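Local atomic coordinates of capsular polysaccharide biosynthesis protein (Burkholderia pseudomallei, PDB entry 4BQN), a protein that binds coenzyme A and probably acts as an acetyltransferase in the biosynthesis of the bacterial capsular polysaccharide. Residues Asp235-Arg246 and Met257-Lys265. The protein carries 1 engineered substitution. Residues are numbered along the deposited sequence; the frame is centred on the assembly and turned at random. Where two conformers were deposited one is given.
Sequences DVTKMSLYPIYR and MNEYQVLYK
The beta hairpin of strands 260-262 and 265-267, closed by the type I' turn Val262-Lys265, takes the loop 235-246, extended over 237-243, along its strand 260-262 through a single antiparallel bridge. Lys238 and Gln261 form its hydrogen-bonded pair: Lys238 N gives to Gln261 O at 2.7 Å, and Gln261 N returns the bond to Lys238 O. Beside the turn, Val236 O accepts two bonds: Tyr264 N comes in slightly tilted from the carbonyl plane, and Gln261 NE2 stands well above its other face. The Gln261 chain, extended from a CG anti to the backbone N (chi1 177°), carries the amide there, while its OE1 is hydrogen-bonded to Lys266 NZ. Leu263 N, within the turn, gives a nearly straight bond to Thr237 OG1 (3.1 Å, 172°). Tyr264 lays one ring face on Val236 CA, 3.6 Å from the centroid, and its OH donates to the syn side of Asp235 OD1 at 2.6 Å. Farther along, Ser240 CB sits over the centre of the Tyr260 ring, 3.8 Å from the centroid, and Met239 SD meets the edge of that ring, which also stacks with Tyr272. In the conformers described, Ser240 OG donates to Asn258 O (2.8 Å), Met257 runs beside Tyr242, bringing CE to 3.6 Å from CD1 of that ring, and Arg246 NH2 bonds Asn258 OD1 in the guanidinium plane. Three main-chain bonds join the loop to the hairpin, side-chain and water bonds supply the rest, and the side chain of Val236 lies about 9 Å from the bound coenzyme A.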
loop_
_atom_site.group_PDB
_atom_site.type_symbol
_atom_site.label_atom_id
_atom_site.label_comp_id
_atom_site.label_asym_id
_atom_site.label_seq_id
_atom_site.Cartn_x
_atom_site.Cartn_y
_atom_site.Cartn_z
ATOM N N ASP A 235 -2.417 -2.533 10.408
ATOM C CA ASP A 235 -1.222 -2.768 11.219
ATOM C C ASP A 235 -0.826 -4.243 11.353
ATOM O O ASP A 235 0.047 -4.570 12.160
ATOM C CB ASP A 235 -1.400 -2.159 12.617
ATOM C CG ASP A 235 -2.419 -2.903 13.456
ATOM O OD1 ASP A 235 -3.339 -3.529 12.895
ATOM O OD2 ASP A 235 -2.307 -2.846 14.697
ATOM N N VAL A 236 -1.443 -5.122 10.562
ATOM C CA VAL A 236 -1.176 -6.562 10.643
ATOM C C VAL A 236 0.320 -6.906 10.507
ATOM O O VAL A 236 0.858 -7.720 11.284
ATOM C CB VAL A 236 -2.018 -7.365 9.600
ATOM C CG1 VAL A 236 -1.853 -6.861 8.167
ATOM C CG2 VAL A 236 -1.702 -8.857 9.666
ATOM N N THR A 237 0.982 -6.270 9.547
ATOM C CA THR A 237 2.346 -6.608 9.181
ATOM C C THR A 237 3.202 -5.354 9.154
ATOM O O THR A 237 2.803 -4.317 8.611
ATOM C CB THR A 237 2.353 -7.366 7.846
ATOM O OG1 THR A 237 1.781 -8.659 8.082
ATOM C CG2 THR A 237 3.746 -7.518 7.257
ATOM N N LYS A 238 4.381 -5.437 9.761
ATOM C CA LYS A 238 5.237 -4.262 9.910
ATOM C C LYS A 238 6.632 -4.619 9.443
ATOM O O LYS A 238 7.341 -5.384 10.112
ATOM C CB LYS A 238 5.231 -3.763 11.363
ATOM C CG LYS A 238 3.839 -3.401 11.888
ATOM C CD LYS A 238 3.819 -2.921 13.332
ATOM C CE LYS A 238 2.396 -2.561 13.747
ATOM N NZ LYS A 238 2.268 -2.200 15.188
ATOM N N MET A 239 6.992 -4.119 8.266
ATOM C CA MET A 239 8.318 -4.364 7.713
ATOM C C MET A 239 9.367 -3.574 8.481
ATOM O O MET A 239 9.106 -2.453 8.923
ATOM C CB MET A 239 8.369 -4.023 6.229
ATOM C CG MET A 239 7.549 -4.957 5.341
ATOM S SD MET A 239 8.254 -6.617 5.274
ATOM C CE MET A 239 6.946 -7.608 5.959
ATOM N N SER A 240 10.542 -4.173 8.649
ATOM C CA SER A 240 11.641 -3.532 9.353
ATOM C C SER A 240 12.598 -2.848 8.375
ATOM O O SER A 240 12.931 -3.406 7.338
ATOM C CB SER A 240 12.382 -4.588 10.152
ATOM O OG SER A 240 13.460 -4.005 10.839
ATOM N N LEU A 241 13.044 -1.640 8.710
ATOM C CA LEU A 241 14.011 -0.937 7.873
ATOM C C LEU A 241 15.416 -1.516 8.032
ATOM O O LEU A 241 15.821 -1.881 9.142
ATOM C CB LEU A 241 14.011 0.562 8.181
ATOM C CG LEU A 241 12.813 1.378 7.675
ATOM C CD1 LEU A 241 11.536 1.162 8.492
ATOM C CD2 LEU A 241 13.168 2.851 7.627
ATOM N N TYR A 242 16.154 -1.589 6.931
ATOM C CA TYR A 242 17.504 -2.154 6.975
ATOM C C TYR A 242 18.455 -1.272 7.807
ATOM O O TYR A 242 18.235 -0.064 7.952
ATOM C CB TYR A 242 18.059 -2.313 5.556
ATOM C CG TYR A 242 17.758 -3.648 4.898
ATOM C CD1 TYR A 242 16.456 -4.156 4.818
ATOM C CD2 TYR A 242 18.788 -4.378 4.299
ATOM C CE1 TYR A 242 16.199 -5.375 4.189
ATOM C CE2 TYR A 242 18.542 -5.594 3.666
ATOM C CZ TYR A 242 17.249 -6.087 3.618
ATOM O OH TYR A 242 17.013 -7.283 2.984
ATOM N N PRO A 243 19.538 -1.875 8.328
ATOM C CA PRO A 243 20.533 -1.091 9.057
ATOM C C PRO A 243 21.056 0.051 8.194
ATOM O O PRO A 243 21.115 -0.078 6.959
ATOM C CB PRO A 243 21.662 -2.101 9.308
ATOM C CG PRO A 243 21.032 -3.449 9.214
ATOM C CD PRO A 243 19.959 -3.288 8.164
ATOM N N ILE A 244 21.484 1.122 8.872
ATOM C CA ILE A 244 22.095 2.318 8.272
ATOM C C ILE A 244 21.041 3.154 7.545
ATOM O O ILE A 244 20.842 4.328 7.875
ATOM C CB ILE A 244 23.337 2.002 7.392
ATOM C CG1 ILE A 244 24.407 1.312 8.253
ATOM C CG2 ILE A 244 23.884 3.284 6.753
ATOM C CD1 ILE A 244 25.684 0.970 7.522
ATOM N N TYR A 245 20.323 2.535 6.607
ATOM C CA TYR A 245 19.207 3.198 5.937
ATOM C C TYR A 245 18.186 3.690 6.968
ATOM O O TYR A 245 17.668 4.810 6.880
ATOM C CB TYR A 245 18.558 2.239 4.942
ATOM C CG TYR A 245 17.541 2.903 4.048
ATOM C CD1 TYR A 245 17.950 3.815 3.064
ATOM C CD2 TYR A 245 16.192 2.589 4.117
ATOM C CE1 TYR A 245 17.050 4.418 2.212
ATOM C CE2 TYR A 245 15.269 3.207 3.270
ATOM C CZ TYR A 245 15.704 4.112 2.315
ATOM O OH TYR A 245 14.838 4.742 1.442
ATOM N N ARG A 246 17.936 2.875 7.995
ATOM C CA ARG A 246 16.934 3.201 9.008
ATOM C C ARG A 246 17.271 4.507 9.739
ATOM O O ARG A 246 16.379 5.205 10.236
ATOM C CB ARG A 246 16.794 2.044 10.006
ATOM C CG ARG A 246 18.028 1.791 10.872
ATOM C CD ARG A 246 17.906 0.506 11.695
ATOM N NE ARG A 246 16.775 0.533 12.629
ATOM C CZ ARG A 246 16.763 1.165 13.800
ATOM N NH1 ARG A 246 17.828 1.840 14.223
ATOM N NH2 ARG A 246 15.665 1.132 14.540
ATOM N N MET A 257 18.594 -2.912 13.152
ATOM C CA MET A 257 17.434 -3.505 12.499
ATOM C C MET A 257 16.467 -4.087 13.526
ATOM O O MET A 257 16.822 -4.934 14.344
ATOM C CB MET A 257 17.821 -4.559 11.454
ATOM C CG MET A 257 16.662 -4.964 10.562
ATOM S SD MET A 257 17.221 -5.751 9.045
ATOM C CE MET A 257 15.760 -5.490 8.043
ATOM N N ASN A 258 15.238 -3.599 13.456
ATOM C CA ASN A 258 14.128 -4.027 14.296
ATOM C C ASN A 258 13.599 -5.428 13.924
ATOM O O ASN A 258 13.794 -5.915 12.800
ATOM C CB ASN A 258 12.967 -3.018 14.175
ATOM C CG ASN A 258 13.226 -1.703 14.909
ATOM O OD1 ASN A 258 13.162 -0.626 14.319
ATOM N ND2 ASN A 258 13.466 -1.790 16.209
ATOM N N GLU A 259 12.923 -6.058 14.881
ATOM C CA GLU A 259 12.137 -7.244 14.560
ATOM C C GLU A 259 11.055 -6.874 13.539
ATOM O O GLU A 259 10.656 -5.718 13.415
ATOM C CB GLU A 259 11.503 -7.851 15.818
ATOM C CG GLU A 259 10.377 -7.022 16.423
ATOM C CD GLU A 259 9.988 -7.429 17.835
ATOM O OE1 GLU A 259 10.438 -8.490 18.330
ATOM O OE2 GLU A 259 9.217 -6.667 18.453
ATOM N N TYR A 260 10.627 -7.859 12.766
ATOM C CA TYR A 260 9.479 -7.708 11.875
ATOM C C TYR A 260 8.220 -8.090 12.646
ATOM O O TYR A 260 8.282 -8.830 13.632
ATOM C CB TYR A 260 9.609 -8.659 10.694
ATOM C CG TYR A 260 10.647 -8.296 9.673
ATOM C CD1 TYR A 260 12.008 -8.498 9.928
ATOM C CD2 TYR A 260 10.274 -7.795 8.423
ATOM C CE1 TYR A 260 12.965 -8.204 8.968
ATOM C CE2 TYR A 260 11.226 -7.488 7.457
ATOM C CZ TYR A 260 12.574 -7.712 7.742
ATOM O OH TYR A 260 13.540 -7.450 6.821
ATOM N N GLN A 261 7.072 -7.583 12.210
ATOM C CA GLN A 261 5.796 -8.169 12.608
ATOM C C GLN A 261 5.148 -8.712 11.345
ATOM O O GLN A 261 5.037 -8.009 10.336
ATOM C CB GLN A 261 4.884 -7.142 13.277
ATOM C CG GLN A 261 3.508 -7.678 13.642
ATOM C CD GLN A 261 2.721 -6.705 14.486
ATOM O OE1 GLN A 261 3.128 -6.374 15.594
ATOM N NE2 GLN A 261 1.587 -6.240 13.966
ATOM N N VAL A 262 4.731 -9.972 11.393
ATOM C CA VAL A 262 4.074 -10.597 10.258
ATOM C C VAL A 262 2.819 -11.299 10.765
ATOM O O VAL A 262 2.890 -12.150 11.667
ATOM C CB VAL A 262 5.025 -11.550 9.490
ATOM C CG1 VAL A 262 5.938 -10.763 8.555
ATOM C CG2 VAL A 262 5.842 -12.411 10.449
ATOM N N LEU A 263 1.669 -10.934 10.204
ATOM C CA LEU A 263 0.375 -11.488 10.643
ATOM C C LEU A 263 0.234 -11.405 12.172
ATOM O O LEU A 263 -0.149 -12.374 12.831
ATOM C CB LEU A 263 0.176 -12.924 10.122
ATOM C CG LEU A 263 0.372 -13.131 8.614
ATOM C CD1 LEU A 263 0.284 -14.608 8.252
ATOM C CD2 LEU A 263 -0.604 -12.293 7.799
ATOM N N TYR A 264 0.572 -10.239 12.718
ATOM C CA TYR A 264 0.468 -9.914 14.148
ATOM C C TYR A 264 1.436 -10.665 15.060
ATOM O O TYR A 264 1.315 -10.587 16.282
ATOM C CB TYR A 264 -0.975 -10.039 14.667
ATOM C CG TYR A 264 -1.883 -8.944 14.147
ATOM C CD1 TYR A 264 -1.746 -7.623 14.595
ATOM C CD2 TYR A 264 -2.854 -9.220 13.191
ATOM C CE1 TYR A 264 -2.558 -6.611 14.112
ATOM C CE2 TYR A 264 -3.689 -8.219 12.710
ATOM C CZ TYR A 264 -3.539 -6.920 13.168
ATOM O OH TYR A 264 -4.364 -5.931 12.673
ATOM N N LYS A 265 2.391 -11.379 14.469
ATOM C CA LYS A 265 3.418 -12.088 15.233
ATOM C C LYS A 265 4.786 -11.448 15.024
ATOM O O LYS A 265 5.133 -11.063 13.915
ATOM C CB LYS A 265 3.483 -13.564 14.822
ATOM C CG LYS A 265 2.155 -14.314 14.865
ATOM C CD LYS A 265 1.542 -14.322 16.258
ATOM C CE LYS A 265 0.194 -15.027 16.259
ATOM N NZ LYS A 265 -0.583 -14.766 17.502
HETATM O O HOH W 1 0.105 -4.304 15.556
HETATM O O HOH W 2 -4.523 -5.077 9.516
HETATM O O HOH W 3 8.765 -4.134 12.371
HETATM O O HOH W 4 3.204 -4.004 16.867
HETATM O O HOH W 5 14.972 -1.441 11.664
#